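Local coordinates for protein fumarate lyase (Mesorhizobium sp., PDB 3C8T) that belongs to the fumarate lyase family, largely helical enzymes that assemble as tetramers around a core of long packed helices, at residues Ser285-His299 and Gly328-Met342. Sequence-based numbering, arbitrary orientation.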
loop_
_atom_site.group_PDB
_atom_site.type_symbol
_atom_site.label_atom_id
_atom_site.label_comp_id
_atom_site.label_asym_id
_atom_site.label_seq_id
_atom_site.Cartn_x
_atom_site.Cartn_y
_atom_site.Cartn_z
ATOM N N SER A 285 16.749 7.290 -16.902
ATOM C CA SER A 285 17.012 7.503 -15.478
ATOM C C SER A 285 15.704 7.827 -14.764
ATOM O O SER A 285 15.454 7.280 -13.689
ATOM C CB SER A 285 18.122 8.529 -15.217
ATOM O OG SER A 285 19.372 7.964 -15.610
ATOM N N CYS A 286 14.852 8.624 -15.414
ATOM C CA CYS A 286 13.543 9.010 -14.872
ATOM C C CYS A 286 12.653 7.766 -14.758
ATOM O O CYS A 286 11.977 7.583 -13.736
ATOM C CB CYS A 286 12.864 10.043 -15.748
ATOM S SG CYS A 286 13.654 11.674 -15.767
ATOM N N GLU A 287 12.667 6.919 -15.795
ATOM C CA GLU A 287 11.944 5.646 -15.724
ATOM C C GLU A 287 12.345 4.863 -14.477
ATOM O O GLU A 287 11.506 4.484 -13.713
ATOM C CB GLU A 287 12.192 4.802 -16.960
ATOM C CG GLU A 287 11.760 3.379 -16.848
ATOM C CD GLU A 287 12.455 2.470 -17.854
ATOM O OE1 GLU A 287 12.773 2.943 -18.964
ATOM O OE2 GLU A 287 12.643 1.270 -17.570
ATOM N N LEU A 288 13.641 4.657 -14.267
ATOM C CA LEU A 288 14.120 3.807 -13.169
ATOM C C LEU A 288 13.783 4.436 -11.812
ATOM O O LEU A 288 13.385 3.736 -10.894
ATOM C CB LEU A 288 15.642 3.565 -13.293
ATOM C CG LEU A 288 16.061 2.801 -14.557
ATOM C CD1 LEU A 288 17.561 2.870 -14.780
ATOM C CD2 LEU A 288 15.640 1.382 -14.427
ATOM N N ILE A 289 13.954 5.747 -11.709
ATOM C CA ILE A 289 13.683 6.478 -10.482
ATOM C C ILE A 289 12.225 6.375 -10.082
ATOM O O ILE A 289 11.909 6.083 -8.932
ATOM C CB ILE A 289 14.073 7.975 -10.591
ATOM C CG1 ILE A 289 15.596 8.131 -10.689
ATOM C CG2 ILE A 289 13.562 8.738 -9.359
ATOM C CD1 ILE A 289 16.088 9.567 -10.861
ATOM N N LEU A 290 11.346 6.567 -11.053
ATOM C CA LEU A 290 9.923 6.616 -10.825
ATOM C C LEU A 290 9.321 5.229 -10.500
ATOM O O LEU A 290 8.457 5.110 -9.632
ATOM C CB LEU A 290 9.245 7.233 -12.054
ATOM C CG LEU A 290 9.302 8.782 -12.129
ATOM C CD1 LEU A 290 8.886 9.289 -13.524
ATOM C CD2 LEU A 290 8.419 9.412 -11.045
ATOM N N ALA A 291 9.779 4.187 -11.183
ATOM C CA ALA A 291 9.389 2.834 -10.803
ATOM C C ALA A 291 9.955 2.484 -9.421
ATOM O O ALA A 291 9.229 1.946 -8.583
ATOM C CB ALA A 291 9.882 1.791 -11.864
ATOM N N GLY A 292 11.240 2.802 -9.194
ATOM C CA GLY A 292 11.937 2.474 -7.950
ATOM C C GLY A 292 11.320 3.121 -6.726
ATOM O O GLY A 292 11.192 2.474 -5.681
ATOM N N ALA A 293 10.931 4.389 -6.849
ATOM C CA ALA A 293 10.229 5.104 -5.803
ATOM C C ALA A 293 8.983 4.408 -5.286
ATOM O O ALA A 293 8.734 4.406 -4.076
ATOM C CB ALA A 293 9.886 6.514 -6.255
ATOM N N ARG A 294 8.187 3.838 -6.185
ATOM C CA ARG A 294 7.022 3.036 -5.790
ATOM C C ARG A 294 7.399 1.728 -5.101
ATOM O O ARG A 294 6.646 1.250 -4.254
ATOM C CB ARG A 294 6.187 2.634 -7.016
ATOM C CG ARG A 294 5.229 3.601 -7.502
ATOM C CD ARG A 294 5.832 4.972 -7.639
ATOM N NE ARG A 294 4.816 5.943 -8.031
ATOM C CZ ARG A 294 4.846 6.598 -9.184
ATOM N NH1 ARG A 294 5.843 6.381 -10.029
ATOM N NH2 ARG A 294 3.890 7.469 -9.490
ATOM N N ILE A 295 8.511 1.111 -5.516
ATOM C CA ILE A 295 8.953 -0.156 -4.936
ATOM C C ILE A 295 9.494 0.082 -3.512
ATOM O O ILE A 295 9.232 -0.709 -2.584
ATOM C CB ILE A 295 10.076 -0.810 -5.780
ATOM C CG1 ILE A 295 9.600 -1.212 -7.182
ATOM C CG2 ILE A 295 10.711 -1.984 -5.026
ATOM C CD1 ILE A 295 8.431 -2.099 -7.168
ATOM N N VAL A 296 10.259 1.159 -3.343
ATOM C CA VAL A 296 10.740 1.572 -2.005
ATOM C C VAL A 296 9.544 1.906 -1.101
ATOM O O VAL A 296 9.478 1.444 0.022
ATOM C CB VAL A 296 11.720 2.777 -2.076
ATOM C CG1 VAL A 296 12.255 3.100 -0.662
ATOM C CG2 VAL A 296 12.884 2.423 -2.972
ATOM N N ARG A 297 8.576 2.670 -1.620
ATOM C CA ARG A 297 7.333 2.907 -0.895
ATOM C C ARG A 297 6.712 1.584 -0.422
ATOM O O ARG A 297 6.286 1.478 0.711
ATOM C CB ARG A 297 6.343 3.683 -1.754
ATOM C CG ARG A 297 4.973 3.968 -1.066
ATOM C CD ARG A 297 3.856 4.252 -2.123
ATOM N NE ARG A 297 3.481 3.009 -2.809
ATOM C CZ ARG A 297 2.804 2.887 -3.960
ATOM N NH1 ARG A 297 2.362 3.945 -4.645
ATOM N NH2 ARG A 297 2.601 1.659 -4.444
ATOM N N ASN A 298 6.652 0.585 -1.297
ATOM C CA ASN A 298 6.130 -0.739 -0.913
ATOM C C ASN A 298 6.982 -1.383 0.182
ATOM O O ASN A 298 6.448 -1.987 1.095
ATOM C CB ASN A 298 6.115 -1.679 -2.115
ATOM C CG ASN A 298 4.928 -1.442 -3.036
ATOM O OD1 ASN A 298 4.049 -0.571 -2.789
ATOM N ND2 ASN A 298 4.886 -2.220 -4.107
ATOM N N HIS A 299 8.308 -1.269 0.092
ATOM C CA HIS A 299 9.135 -1.794 1.207
ATOM C C HIS A 299 8.830 -1.055 2.537
ATOM O O HIS A 299 8.881 -1.664 3.591
ATOM C CB HIS A 299 10.635 -1.834 0.858
ATOM C CG HIS A 299 10.949 -2.737 -0.314
ATOM N ND1 HIS A 299 10.608 -4.077 -0.337
ATOM C CD2 HIS A 299 11.538 -2.481 -1.508
ATOM C CE1 HIS A 299 10.984 -4.606 -1.491
ATOM N NE2 HIS A 299 11.546 -3.656 -2.220
ATOM N N GLY A 328 14.827 -2.500 0.045
ATOM C CA GLY A 328 14.644 -1.028 0.220
ATOM C C GLY A 328 15.977 -0.317 0.016
ATOM O O GLY A 328 16.035 0.699 -0.690
ATOM N N PHE A 329 17.052 -0.865 0.605
ATOM C CA PHE A 329 18.399 -0.274 0.494
ATOM C C PHE A 329 18.980 -0.330 -0.905
ATOM O O PHE A 329 19.530 0.652 -1.369
ATOM C CB PHE A 329 19.408 -0.890 1.497
ATOM C CG PHE A 329 19.517 -0.123 2.818
ATOM C CD1 PHE A 329 20.323 1.013 2.926
ATOM C CD2 PHE A 329 18.801 -0.537 3.944
ATOM C CE1 PHE A 329 20.438 1.711 4.147
ATOM C CE2 PHE A 329 18.870 0.173 5.153
ATOM C CZ PHE A 329 19.704 1.289 5.263
ATOM N N ALA A 330 18.876 -1.488 -1.546
ATOM C CA ALA A 330 19.405 -1.701 -2.873
ATOM C C ALA A 330 18.750 -0.791 -3.910
ATOM O O ALA A 330 19.443 -0.154 -4.723
ATOM C CB ALA A 330 19.226 -3.171 -3.274
ATOM N N VAL A 331 17.416 -0.763 -3.908
ATOM C CA VAL A 331 16.643 0.065 -4.832
ATOM C C VAL A 331 16.822 1.571 -4.530
ATOM O O VAL A 331 17.053 2.370 -5.446
ATOM C CB VAL A 331 15.154 -0.308 -4.785
ATOM C CG1 VAL A 331 14.333 0.668 -5.665
ATOM C CG2 VAL A 331 14.941 -1.776 -5.200
ATOM N N ALA A 332 16.742 1.972 -3.262
ATOM C CA ALA A 332 16.948 3.391 -2.993
ATOM C C ALA A 332 18.343 3.889 -3.395
ATOM O O ALA A 332 18.492 4.997 -3.881
ATOM C CB ALA A 332 16.642 3.744 -1.507
ATOM N N SER A 333 19.353 3.055 -3.180
ATOM C CA SER A 333 20.706 3.331 -3.607
ATOM C C SER A 333 20.847 3.421 -5.116
ATOM O O SER A 333 21.584 4.271 -5.625
ATOM C CB SER A 333 21.659 2.242 -3.071
ATOM O OG SER A 333 23.025 2.665 -3.102
ATOM N N GLY A 334 20.171 2.535 -5.841
ATOM C CA GLY A 334 20.261 2.544 -7.301
ATOM C C GLY A 334 19.611 3.742 -7.937
ATOM O O GLY A 334 20.157 4.322 -8.876
ATOM N N ILE A 335 18.437 4.128 -7.451
ATOM C CA ILE A 335 17.780 5.360 -7.970
ATOM C C ILE A 335 18.502 6.662 -7.547
ATOM O O ILE A 335 18.559 7.627 -8.343
ATOM C CB ILE A 335 16.208 5.399 -7.736
ATOM C CG1 ILE A 335 15.842 5.562 -6.266
ATOM C CG2 ILE A 335 15.549 4.141 -8.302
ATOM C CD1 ILE A 335 14.359 5.533 -6.052
ATOM N N LEU A 336 19.078 6.699 -6.332
ATOM C CA LEU A 336 20.027 7.802 -6.017
ATOM C C LEU A 336 21.197 7.837 -6.967
ATOM O O LEU A 336 21.606 8.917 -7.383
ATOM C CB LEU A 336 20.566 7.781 -4.597
ATOM C CG LEU A 336 19.608 8.265 -3.522
ATOM C CD1 LEU A 336 19.984 7.535 -2.246
ATOM C CD2 LEU A 336 19.563 9.821 -3.361
ATOM N N TYR A 337 21.725 6.679 -7.333
ATOM C CA TYR A 337 22.827 6.671 -8.298
ATOM C C TYR A 337 22.378 7.163 -9.695
ATOM O O TYR A 337 23.101 7.915 -10.380
ATOM C CB TYR A 337 23.584 5.314 -8.394
ATOM C CG TYR A 337 24.530 5.400 -9.566
ATOM C CD1 TYR A 337 24.197 4.816 -10.797
ATOM C CD2 TYR A 337 25.698 6.201 -9.489
ATOM C CE1 TYR A 337 25.028 4.979 -11.925
ATOM C CE2 TYR A 337 26.538 6.357 -10.596
ATOM C CZ TYR A 337 26.195 5.755 -11.805
ATOM O OH TYR A 337 26.990 5.926 -12.908
ATOM N N GLN A 338 21.194 6.741 -10.115
ATOM C CA GLN A 338 20.615 7.222 -11.386
ATOM C C GLN A 338 20.447 8.740 -11.369
ATOM O O GLN A 338 20.767 9.396 -12.349
ATOM C CB GLN A 338 19.277 6.548 -11.690
ATOM C CG GLN A 338 19.393 5.090 -12.089
ATOM C CD GLN A 338 20.356 4.896 -13.264
ATOM O OE1 GLN A 338 20.299 5.626 -14.238
ATOM N NE2 GLN A 338 21.247 3.932 -13.152
ATOM N N ALA A 339 19.998 9.288 -10.236
ATOM C CA ALA A 339 19.873 10.761 -10.065
ATOM C C ALA A 339 21.213 11.500 -10.068
ATOM O O ALA A 339 21.317 12.544 -10.717
ATOM C CB ALA A 339 19.086 11.105 -8.843
ATOM N N GLU A 340 22.216 10.977 -9.351
ATOM C CA GLU A 340 23.612 11.505 -9.408
ATOM C C GLU A 340 24.093 11.653 -10.879
ATOM O O GLU A 340 24.624 12.665 -11.279
ATOM C CB GLU A 340 24.633 10.559 -8.720
ATOM C CG GLU A 340 24.680 10.496 -7.207
ATOM C CD GLU A 340 25.696 9.448 -6.716
ATOM O OE1 GLU A 340 26.916 9.745 -6.739
ATOM O OE2 GLU A 340 25.289 8.336 -6.297
ATOM N N PHE A 341 23.922 10.586 -11.641
ATOM C CA PHE A 341 24.360 10.521 -13.011
ATOM C C PHE A 341 23.598 11.498 -13.904
ATOM O O PHE A 341 24.208 12.249 -14.655
ATOM C CB PHE A 341 24.169 9.094 -13.520
ATOM C CG PHE A 341 24.454 8.935 -14.981
ATOM C CD1 PHE A 341 25.779 8.868 -15.437
ATOM C CD2 PHE A 341 23.420 8.827 -15.891
ATOM C CE1 PHE A 341 26.059 8.732 -16.802
ATOM C CE2 PHE A 341 23.694 8.687 -17.256
ATOM C CZ PHE A 341 25.020 8.646 -17.710
ATOM N N MET A 342 22.265 11.488 -13.797
ATOM C CA MET A 342 21.401 12.288 -14.633
ATOM C C MET A 342 21.586 13.775 -14.368
ATOM O O MET A 342 21.710 14.556 -15.314
ATOM C CB MET A 342 19.930 11.860 -14.497
ATOM C CG MET A 342 18.867 12.848 -15.089
ATOM S SD MET A 342 17.194 12.228 -14.859
ATOM C CE MET A 342 16.850 12.669 -13.114
#
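I335, I289 and Q338 do most of the work where segments 285-299 and 328-342, on helices 284-306 and 315-344, run antiparallel, their axes 9.0 Å apart at closest approach and at 153°. I335 lies across the backbone of the partner helix at G292, whose lack of a side chain makes room for it. A chi1 of 69° tucks CG1 of I335 in over its own backbone; I335 CD1 then reaches A293 N at 3.7 Å, while I335 CG2 rests 3.4 Å from L288 O. I289 answers as a knob into the hole formed by I335, Q338, A339 and M342. I289 CG1 passes beside I335 CB, and I289 CD1 ends 3.9 Å from A339 CB and equally near M342 CE. Q338 bends at chi2 (-54°), laying its amide carbon CD 3.8 Å from L288 CD1 and offering OE1 to the hydroxyl of S285: S285 OG donates in the carbonyl plane, 2.9 Å from Q338 OE1, a polar link within a buried, mostly apolar seam. Further along, V296 and V331 pass side by side, pointing opposite ways, V296 CG2 to V331 CG1 at 3.5 Å, and the H299 ring turns one face to G328 N. L245 of helix 229-255 touches both I289 and A339, and R297 forms salt bridges to D305 of two other subunits. This close antiparallel packing belongs to the central helical bundle of the fumarate lyase fold, through which the tetramer assembles.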